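Local atomic coordinates of gala protein type 1, 3 or 4 (Legionella pneumophila subsp. pneumophila, PDB entry 4XA9), a protein that is a leucine-rich-repeat protein of the Legionella Gala family, probably binding small GTPases and possibly acting as a GTPase activator. Residues A[115-129]-A[139-153]. Residues are numbered along the deposited sequence; the frame is centred on the assembly and turned at random.
Sequences AKLITLYALYNKITK and NLKKIDLCFNSLEDE
The amide oxygen OD1 of N148 is gripped by two backbone N-H groups, N125 N at 2.8 Å and I127 N at 3.0 Å, which reach it from opposite faces of the amide plane. N148 ND2 donates across to A122 O (3.0 Å) and, within its own turn, to L145 O from above the carbonyl plane of L145. These four bonds probably hold the buried amide in one orientation, tying the bend after strand 119-121 to the type II turn L145-N148. N125 repeats the arrangement one step back, its OD1 taking N101 N and I103 N and its ND2 bonding to V98 O. This is the asparagine ladder of leucine-rich repeats; strands 119-121 and 142-144 run parallel and are joined through helix 129-135. I118 O accepts from both K141 N and K142 N, and the pairing runs on through L120 N to K142 O, D144 N to L120 O and A122 N to D144 O, ending with Y124 N on C146 O. On the face of the sheet that carries L120 and I143, L120 meets L140 CD1, while L140 CD2 lies 3.6 Å from L117 CB. On the face that carries T119, Y121 and D144, K142 is fully extended, CG anti to the backbone N (chi1 173°), and K142 NZ donates a hydrogen bond to Y121 OH (3.0 Å). L123 CD1 lies 3.3 Å from D144 OD1, the oxygen that also takes C146 N in an Asx turn. F147 CB sits at the edge of the Y124 ring; Y124 OH bonds to the backbone of a chain of another protein, and the F147 ring stacks on an aromatic side chain of that chain. Near helix 151-159, one water links K129 N, S149 O and E151 OE1.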
loop_
_atom_site.group_PDB
_atom_site.type_symbol
_atom_site.label_atom_id
_atom_site.label_comp_id
_atom_site.label_asym_id
_atom_site.label_seq_id
_atom_site.Cartn_x
_atom_site.Cartn_y
_atom_site.Cartn_z
ATOM N N ALA A 115 -18.465 4.847 -19.826
ATOM C CA ALA A 115 -19.331 5.753 -19.074
ATOM C C ALA A 115 -20.107 5.034 -17.968
ATOM O O ALA A 115 -20.725 5.676 -17.120
ATOM C CB ALA A 115 -20.293 6.461 -20.017
ATOM N N LYS A 116 -20.074 3.706 -17.979
ATOM C CA LYS A 116 -20.747 2.919 -16.950
ATOM C C LYS A 116 -20.039 3.081 -15.599
ATOM O O LYS A 116 -20.683 3.102 -14.544
ATOM C CB LYS A 116 -20.806 1.444 -17.363
ATOM C CG LYS A 116 -21.637 0.552 -16.461
ATOM C CD LYS A 116 -23.102 0.946 -16.495
ATOM C CE LYS A 116 -23.952 0.004 -15.660
ATOM N NZ LYS A 116 -25.392 0.392 -15.670
ATOM N N LEU A 117 -18.716 3.224 -15.644
ATOM C CA LEU A 117 -17.904 3.317 -14.432
ATOM C C LEU A 117 -18.186 4.546 -13.573
ATOM O O LEU A 117 -18.155 5.681 -14.052
ATOM C CB LEU A 117 -16.418 3.299 -14.782
ATOM C CG LEU A 117 -15.780 1.936 -15.034
ATOM C CD1 LEU A 117 -14.263 2.080 -15.131
ATOM C CD2 LEU A 117 -16.180 0.934 -13.951
ATOM N N ILE A 118 -18.435 4.303 -12.293
ATOM C CA ILE A 118 -18.619 5.371 -11.319
ATOM C C ILE A 118 -17.380 5.522 -10.433
ATOM O O ILE A 118 -16.954 6.637 -10.123
ATOM C CB ILE A 118 -19.842 5.111 -10.420
ATOM C CG1 ILE A 118 -21.084 4.827 -11.264
ATOM C CG2 ILE A 118 -20.094 6.303 -9.518
ATOM C CD1 ILE A 118 -22.308 4.474 -10.436
ATOM N N THR A 119 -16.804 4.391 -10.027
ATOM C CA THR A 119 -15.642 4.389 -9.143
ATOM C C THR A 119 -14.525 3.509 -9.686
ATOM O O THR A 119 -14.758 2.358 -10.051
ATOM C CB THR A 119 -16.013 3.899 -7.736
ATOM O OG1 THR A 119 -16.929 4.817 -7.131
ATOM C CG2 THR A 119 -14.783 3.770 -6.864
ATOM N N LEU A 120 -13.312 4.052 -9.735
ATOM C CA LEU A 120 -12.163 3.297 -10.221
ATOM C C LEU A 120 -10.978 3.356 -9.262
ATOM O O LEU A 120 -10.464 4.436 -8.943
ATOM C CB LEU A 120 -11.729 3.804 -11.602
ATOM C CG LEU A 120 -10.482 3.138 -12.202
ATOM C CD1 LEU A 120 -10.728 1.656 -12.451
ATOM C CD2 LEU A 120 -10.033 3.828 -13.478
ATOM N N TYR A 121 -10.554 2.186 -8.801
ATOM C CA TYR A 121 -9.307 2.057 -8.056
ATOM C C TYR A 121 -8.272 1.504 -9.012
ATOM O O TYR A 121 -8.479 0.440 -9.604
ATOM C CB TYR A 121 -9.459 1.134 -6.843
ATOM C CG TYR A 121 -10.564 1.532 -5.890
ATOM C CD1 TYR A 121 -10.320 2.403 -4.843
ATOM C CD2 TYR A 121 -11.855 1.035 -6.045
ATOM C CE1 TYR A 121 -11.324 2.771 -3.972
ATOM C CE2 TYR A 121 -12.871 1.395 -5.176
ATOM C CZ TYR A 121 -12.597 2.264 -4.142
ATOM O OH TYR A 121 -13.597 2.633 -3.273
ATOM N N ALA A 122 -7.167 2.220 -9.185
ATOM C CA ALA A 122 -6.162 1.796 -10.147
ATOM C C ALA A 122 -4.772 2.128 -9.642
ATOM O O ALA A 122 -3.930 2.615 -10.397
ATOM C CB ALA A 122 -6.409 2.453 -11.515
ATOM N N LEU A 123 -4.545 1.869 -8.361
ATOM C CA LEU A 123 -3.254 2.130 -7.735
ATOM C C LEU A 123 -2.163 1.341 -8.440
ATOM O O LEU A 123 -2.401 0.215 -8.887
ATOM C CB LEU A 123 -3.277 1.752 -6.249
ATOM C CG LEU A 123 -4.109 2.556 -5.250
ATOM C CD1 LEU A 123 -5.602 2.312 -5.448
ATOM C CD2 LEU A 123 -3.707 2.184 -3.830
ATOM N N TYR A 124 -0.973 1.933 -8.513
ATOM C CA TYR A 124 0.224 1.287 -9.070
ATOM C C TYR A 124 -0.030 0.531 -10.377
ATOM O O TYR A 124 -0.093 -0.692 -10.392
ATOM C CB TYR A 124 0.846 0.333 -8.042
ATOM C CG TYR A 124 2.268 -0.050 -8.389
ATOM C CD1 TYR A 124 3.305 0.861 -8.223
ATOM C CD2 TYR A 124 2.573 -1.309 -8.900
ATOM C CE1 TYR A 124 4.609 0.532 -8.552
ATOM C CE2 TYR A 124 3.878 -1.651 -9.231
ATOM C CZ TYR A 124 4.889 -0.723 -9.054
ATOM O OH TYR A 124 6.190 -1.047 -9.379
ATOM N N ASN A 125 -0.167 1.263 -11.474
ATOM C CA ASN A 125 -0.465 0.637 -12.751
ATOM C C ASN A 125 0.367 1.209 -13.891
ATOM O O ASN A 125 0.011 1.049 -15.058
ATOM C CB ASN A 125 -1.959 0.772 -13.075
ATOM C CG ASN A 125 -2.755 -0.467 -12.695
ATOM O OD1 ASN A 125 -2.356 -1.598 -13.001
ATOM N ND2 ASN A 125 -3.885 -0.262 -12.024
ATOM N N LYS A 126 1.474 1.862 -13.541
ATOM C CA LYS A 126 2.309 2.575 -14.511
ATOM C C LYS A 126 1.502 3.605 -15.300
ATOM O O LYS A 126 1.779 3.864 -16.473
ATOM C CB LYS A 126 2.991 1.595 -15.473
ATOM C CG LYS A 126 3.843 0.548 -14.774
ATOM C CD LYS A 126 4.494 -0.414 -15.765
ATOM C CE LYS A 126 4.346 -1.866 -15.304
ATOM N NZ LYS A 126 3.924 -1.981 -13.868
ATOM N N ILE A 127 0.503 4.196 -14.654
ATOM C CA ILE A 127 -0.267 5.260 -15.286
ATOM C C ILE A 127 0.537 6.556 -15.225
ATOM O O ILE A 127 1.077 6.910 -14.185
ATOM C CB ILE A 127 -1.641 5.433 -14.615
ATOM C CG1 ILE A 127 -2.402 4.099 -14.655
ATOM C CG2 ILE A 127 -2.437 6.558 -15.285
ATOM C CD1 ILE A 127 -3.654 4.066 -13.801
ATOM N N THR A 128 0.641 7.243 -16.353
ATOM C CA THR A 128 1.411 8.480 -16.417
ATOM C C THR A 128 0.489 9.668 -16.626
ATOM O O THR A 128 -0.732 9.524 -16.566
ATOM C CB THR A 128 2.446 8.443 -17.555
ATOM O OG1 THR A 128 1.776 8.556 -18.821
ATOM C CG2 THR A 128 3.240 7.137 -17.503
ATOM N N LYS A 129 1.076 10.837 -16.880
ATOM C CA LYS A 129 0.297 12.031 -17.207
ATOM C C LYS A 129 -0.583 11.809 -18.443
ATOM O O LYS A 129 -1.613 12.466 -18.608
ATOM C CB LYS A 129 1.222 13.233 -17.437
ATOM C CG LYS A 129 2.254 13.033 -18.549
ATOM C CD LYS A 129 3.213 14.218 -18.627
ATOM C CE LYS A 129 4.190 14.074 -19.783
ATOM N NZ LYS A 129 5.035 12.857 -19.665
ATOM N N ASN A 139 -16.318 9.959 -16.987
ATOM C CA ASN A 139 -17.471 10.327 -16.173
ATOM C C ASN A 139 -17.347 9.806 -14.741
ATOM O O ASN A 139 -18.333 9.743 -14.007
ATOM C CB ASN A 139 -18.765 9.802 -16.806
ATOM C CG ASN A 139 -19.151 10.559 -18.067
ATOM O OD1 ASN A 139 -18.923 11.766 -18.176
ATOM N ND2 ASN A 139 -19.739 9.853 -19.026
ATOM N N LEU A 140 -16.131 9.440 -14.351
ATOM C CA LEU A 140 -15.877 8.880 -13.026
ATOM C C LEU A 140 -16.181 9.873 -11.912
ATOM O O LEU A 140 -15.853 11.055 -12.016
ATOM C CB LEU A 140 -14.421 8.409 -12.924
ATOM C CG LEU A 140 -14.104 7.143 -13.725
ATOM C CD1 LEU A 140 -12.602 6.969 -13.907
ATOM C CD2 LEU A 140 -14.707 5.922 -13.031
ATOM N N LYS A 141 -16.824 9.390 -10.855
ATOM C CA LYS A 141 -17.075 10.211 -9.680
ATOM C C LYS A 141 -15.950 10.074 -8.658
ATOM O O LYS A 141 -15.659 11.012 -7.916
ATOM C CB LYS A 141 -18.417 9.842 -9.044
ATOM C CG LYS A 141 -19.609 10.180 -9.924
ATOM C CD LYS A 141 -20.902 10.134 -9.133
ATOM C CE LYS A 141 -22.070 10.645 -9.962
ATOM N NZ LYS A 141 -23.265 10.936 -9.117
ATOM N N LYS A 142 -15.313 8.905 -8.632
ATOM C CA LYS A 142 -14.206 8.650 -7.715
ATOM C C LYS A 142 -13.069 7.907 -8.408
ATOM O O LYS A 142 -13.303 6.906 -9.087
ATOM C CB LYS A 142 -14.679 7.841 -6.506
ATOM C CG LYS A 142 -13.541 7.391 -5.585
ATOM C CD LYS A 142 -14.058 6.623 -4.372
ATOM C CE LYS A 142 -12.905 6.187 -3.469
ATOM N NZ LYS A 142 -13.388 5.490 -2.243
ATOM N N ILE A 143 -11.845 8.399 -8.237
ATOM C CA ILE A 143 -10.658 7.725 -8.759
ATOM C C ILE A 143 -9.562 7.676 -7.694
ATOM O O ILE A 143 -9.258 8.685 -7.046
ATOM C CB ILE A 143 -10.067 8.420 -10.016
ATOM C CG1 ILE A 143 -11.158 9.061 -10.878
ATOM C CG2 ILE A 143 -9.276 7.419 -10.863
ATOM C CD1 ILE A 143 -10.610 9.683 -12.161
ATOM N N ASP A 144 -8.971 6.498 -7.523
ATOM C CA ASP A 144 -7.816 6.322 -6.657
ATOM C C ASP A 144 -6.627 5.955 -7.531
ATOM O O ASP A 144 -6.627 4.902 -8.178
ATOM C CB ASP A 144 -8.084 5.245 -5.602
ATOM C CG ASP A 144 -7.020 5.206 -4.502
ATOM O OD1 ASP A 144 -5.839 5.515 -4.786
ATOM O OD2 ASP A 144 -7.366 4.849 -3.352
ATOM N N LEU A 145 -5.619 6.821 -7.551
ATOM C CA LEU A 145 -4.478 6.647 -8.444
ATOM C C LEU A 145 -3.132 6.597 -7.721
ATOM O O LEU A 145 -2.103 6.901 -8.321
ATOM C CB LEU A 145 -4.449 7.778 -9.479
ATOM C CG LEU A 145 -5.603 7.761 -10.473
ATOM C CD1 LEU A 145 -5.634 9.035 -11.313
ATOM C CD2 LEU A 145 -5.498 6.515 -11.356
ATOM N N CYS A 146 -3.136 6.214 -6.448
ATOM C CA CYS A 146 -1.902 6.176 -5.659
ATOM C C CYS A 146 -0.817 5.359 -6.350
ATOM O O CYS A 146 -1.117 4.378 -7.019
ATOM C CB CYS A 146 -2.166 5.602 -4.267
ATOM S SG CYS A 146 -3.265 6.601 -3.260
ATOM N N PHE A 147 0.434 5.786 -6.190
ATOM C CA PHE A 147 1.604 5.079 -6.720
ATOM C C PHE A 147 1.653 5.072 -8.242
ATOM O O PHE A 147 2.211 4.153 -8.840
ATOM C CB PHE A 147 1.665 3.629 -6.211
ATOM C CG PHE A 147 1.449 3.486 -4.727
ATOM C CD1 PHE A 147 2.330 4.058 -3.821
ATOM C CD2 PHE A 147 0.387 2.741 -4.242
ATOM C CE1 PHE A 147 2.142 3.917 -2.459
ATOM C CE2 PHE A 147 0.191 2.594 -2.876
ATOM C CZ PHE A 147 1.074 3.182 -1.984
ATOM N N ASN A 148 1.062 6.087 -8.861
ATOM C CA ASN A 148 1.206 6.324 -10.297
ATOM C C ASN A 148 1.861 7.683 -10.524
ATOM O O ASN A 148 1.407 8.687 -9.979
ATOM C CB ASN A 148 -0.146 6.286 -11.021
ATOM C CG ASN A 148 -0.769 4.900 -11.038
ATOM O OD1 ASN A 148 -0.359 4.030 -11.810
ATOM N ND2 ASN A 148 -1.782 4.697 -10.201
ATOM N N SER A 149 2.918 7.724 -11.325
ATOM C CA SER A 149 3.601 8.995 -11.577
ATOM C C SER A 149 2.768 9.882 -12.500
ATOM O O SER A 149 3.047 9.992 -13.696
ATOM C CB SER A 149 4.988 8.753 -12.176
ATOM O OG SER A 149 5.694 9.977 -12.328
ATOM N N LEU A 150 1.740 10.508 -11.935
ATOM C CA LEU A 150 0.835 11.353 -12.707
ATOM C C LEU A 150 1.489 12.681 -13.049
ATOM O O LEU A 150 1.178 13.284 -14.073
ATOM C CB LEU A 150 -0.459 11.619 -11.934
ATOM C CG LEU A 150 -1.267 10.429 -11.417
ATOM C CD1 LEU A 150 -2.462 10.929 -10.625
ATOM C CD2 LEU A 150 -1.710 9.538 -12.571
ATOM N N GLU A 151 2.377 13.136 -12.164
ATOM C CA GLU A 151 3.007 14.450 -12.277
ATOM C C GLU A 151 1.981 15.590 -12.266
ATOM O O GLU A 151 0.775 15.357 -12.208
ATOM C CB GLU A 151 3.880 14.513 -13.539
ATOM C CG GLU A 151 5.088 13.586 -13.482
ATOM C CD GLU A 151 5.950 13.637 -14.737
ATOM O OE1 GLU A 151 5.400 13.557 -15.858
ATOM O OE2 GLU A 151 7.186 13.759 -14.594
ATOM N N ASP A 152 2.470 16.825 -12.298
ATOM C CA ASP A 152 1.606 17.999 -12.262
ATOM C C ASP A 152 0.675 18.055 -13.467
ATOM O O ASP A 152 -0.521 18.307 -13.323
ATOM C CB ASP A 152 2.450 19.275 -12.196
ATOM C CG ASP A 152 3.160 19.430 -10.867
ATOM O OD1 ASP A 152 2.523 19.181 -9.822
ATOM O OD2 ASP A 152 4.356 19.780 -10.866
ATOM N N GLU A 153 1.229 17.821 -14.652
ATOM C CA GLU A 153 0.445 17.820 -15.885
ATOM C C GLU A 153 -0.747 16.866 -15.769
ATOM O O GLU A 153 -1.867 17.189 -16.174
ATOM C CB GLU A 153 1.332 17.437 -17.070
ATOM C CG GLU A 153 0.606 17.377 -18.401
ATOM C CD GLU A 153 1.544 17.121 -19.567
ATOM O OE1 GLU A 153 2.694 17.611 -19.529
ATOM O OE2 GLU A 153 1.135 16.423 -20.518
HETATM O O HOH W 1 -16.926 6.576 -16.456
HETATM O O HOH W 2 3.093 3.106 -11.323
HETATM O O HOH W 3 3.303 5.543 -13.099
HETATM O O HOH W 4 4.079 11.101 -15.998
HETATM O O HOH W 5 -1.769 14.928 -20.127
#